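Local coordinates for cell wall surface anchor family protein (Streptococcus agalactiae serogroup V, PDB 3PF2) that forms the backbone of a surface pilus, as the major pilin whose subunits build the shaft displayed on the Gram-positive cell wall, at residues 198-203 with 274-279. Residues are numbered along the deposited sequence; the frame is centred on the assembly and turned at random.
Sequences GGAEFD and KAPEGY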
loop_
_atom_site.group_PDB
_atom_site.type_symbol
_atom_site.label_atom_id
_atom_site.label_comp_id
_atom_site.label_asym_id
_atom_site.label_seq_id
_atom_site.Cartn_x
_atom_site.Cartn_y
_atom_site.Cartn_z
ATOM N N GLY A 198 5.205 32.654 10.347
ATOM C CA GLY A 198 6.219 31.734 9.835
ATOM C C GLY A 198 7.245 31.360 10.882
ATOM O O GLY A 198 7.413 32.067 11.885
ATOM N N GLY A 199 7.943 30.248 10.651
ATOM C CA GLY A 199 9.081 29.874 11.483
ATOM C C GLY A 199 8.817 29.023 12.707
ATOM O O GLY A 199 9.742 28.710 13.445
ATOM N N ALA A 200 7.558 28.659 12.959
ATOM C CA ALA A 200 7.270 27.707 14.032
ATOM C C ALA A 200 7.787 26.361 13.575
ATOM O O ALA A 200 7.675 26.025 12.392
ATOM C CB ALA A 200 5.771 27.643 14.330
ATOM N N GLU A 201 8.395 25.607 14.486
ATOM C CA GLU A 201 8.873 24.268 14.169
ATOM C C GLU A 201 8.228 23.211 15.062
ATOM O O GLU A 201 7.957 23.461 16.251
ATOM C CB GLU A 201 10.414 24.201 14.238
ATOM C CG GLU A 201 11.077 25.180 13.261
ATOM C CD GLU A 201 12.595 25.126 13.245
ATOM O OE1 GLU A 201 13.193 24.360 14.024
ATOM O OE2 GLU A 201 13.178 25.868 12.430
ATOM N N PHE A 202 7.970 22.036 14.468
ATOM C CA PHE A 202 7.272 20.949 15.155
ATOM C C PHE A 202 7.896 19.588 14.881
ATOM O O PHE A 202 8.158 19.240 13.721
ATOM C CB PHE A 202 5.782 20.882 14.722
ATOM C CG PHE A 202 5.064 22.201 14.785
ATOM C CD1 PHE A 202 4.271 22.528 15.886
ATOM C CD2 PHE A 202 5.165 23.106 13.732
ATOM C CE1 PHE A 202 3.602 23.750 15.944
ATOM C CE2 PHE A 202 4.516 24.337 13.788
ATOM C CZ PHE A 202 3.723 24.647 14.891
ATOM N N ASP A 203 8.103 18.807 15.942
ATOM C CA ASP A 203 8.357 17.370 15.794
ATOM C C ASP A 203 7.054 16.636 15.487
ATOM O O ASP A 203 6.051 16.828 16.177
ATOM C CB ASP A 203 8.918 16.767 17.080
ATOM C CG ASP A 203 10.312 17.265 17.421
ATOM O OD1 ASP A 203 11.008 17.837 16.548
ATOM O OD2 ASP A 203 10.706 17.057 18.590
ATOM N N LYS A 274 9.946 25.215 18.388
ATOM C CA LYS A 274 10.353 26.602 18.144
ATOM C C LYS A 274 9.107 27.396 17.819
ATOM O O LYS A 274 8.301 26.955 17.005
ATOM C CB LYS A 274 11.349 26.690 16.982
ATOM C CG LYS A 274 11.865 28.118 16.711
ATOM C CD LYS A 274 12.954 28.157 15.649
ATOM C CE LYS A 274 14.255 27.482 16.119
ATOM N NZ LYS A 274 15.423 27.873 15.261
ATOM N N ALA A 275 8.947 28.549 18.467
ATOM C CA ALA A 275 7.822 29.439 18.208
ATOM C C ALA A 275 8.240 30.518 17.209
ATOM O O ALA A 275 9.438 30.784 17.059
ATOM C CB ALA A 275 7.320 30.072 19.506
ATOM N N PRO A 276 7.264 31.137 16.516
ATOM C CA PRO A 276 7.595 32.276 15.657
ATOM C C PRO A 276 8.218 33.380 16.491
ATOM O O PRO A 276 7.938 33.489 17.683
ATOM C CB PRO A 276 6.227 32.733 15.149
ATOM C CG PRO A 276 5.389 31.483 15.196
ATOM C CD PRO A 276 5.821 30.823 16.464
ATOM N N GLU A 277 9.070 34.190 15.874
ATOM C CA GLU A 277 9.693 35.306 16.583
ATOM C C GLU A 277 8.674 36.097 17.398
ATOM O O GLU A 277 7.637 36.513 16.875
ATOM C CB GLU A 277 10.372 36.241 15.588
ATOM C CG GLU A 277 11.166 37.339 16.241
ATOM C CD GLU A 277 12.614 36.960 16.400
ATOM O OE1 GLU A 277 13.450 37.510 15.648
ATOM O OE2 GLU A 277 12.913 36.103 17.262
ATOM N N GLY A 278 8.979 36.293 18.675
ATOM C CA GLY A 278 8.132 37.080 19.565
ATOM C C GLY A 278 7.040 36.302 20.278
ATOM O O GLY A 278 6.240 36.895 21.000
ATOM N N TYR A 279 6.999 34.980 20.076
ATOM C CA TYR A 279 5.964 34.128 20.661
ATOM C C TYR A 279 6.582 33.060 21.543
ATOM O O TYR A 279 7.768 32.771 21.425
ATOM C CB TYR A 279 5.113 33.464 19.567
ATOM C CG TYR A 279 4.243 34.449 18.842
ATOM C CD1 TYR A 279 2.889 34.599 19.169
ATOM C CD2 TYR A 279 4.777 35.254 17.841
ATOM C CE1 TYR A 279 2.096 35.533 18.491
ATOM C CE2 TYR A 279 4.003 36.189 17.179
ATOM C CZ TYR A 279 2.674 36.320 17.504
ATOM O OH TYR A 279 1.937 37.245 16.823
HETATM O O HOH W 1 9.212 33.777 13.031
HETATM O O HOH W 2 11.122 30.936 14.440
#
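With chi1 of E201 at -59°, CG stands opposite the carbonyl carbon, and K274, whose CG is anti to its own backbone N (chi1 -178°), sends its chain out in the same direction. Both are on one face of the sheet because they are bridge partners, and these torsions lay the chains side by side, starting from E201 CB against K274 CB at 3.8 Å. Further out, the lysine bends at chi3 (-68°) and lays CD and CE across one face of the E201 carboxylate, K274 CD 3.9 Å from E201 CD. E201 OE2 and K274 NZ remain 4.1 Å apart, too far for a salt bridge, though the opposite charges probably still attract.

Beneath them the backbones form an antiparallel hydrogen-bonded pair. E201 N donates to K274 O over 2.9 Å, while the return bond from K274 N to E201 O is weak at 3.4 Å. This is where strand 201-206 meets the end of strand 266-274, the two central strands of a four-stranded antiparallel sheet in the C-terminal prealbumin-like (CNA-B type) domain.

Past the bridge the strands give way to loops, and water takes over the pairing. One water donates to both G199 O and A275 O; a second donates to G198 O and accepts from E277 N. G198 O also lies 3.5 Å from P276 CB. On the buried side, P276 CD meets A200 CB at 3.8 Å, and both residues also touch K188 of strand 178-190. P276 then opens a type II turn, closed by Y279 N bonding to P276 O at 3.0 Å.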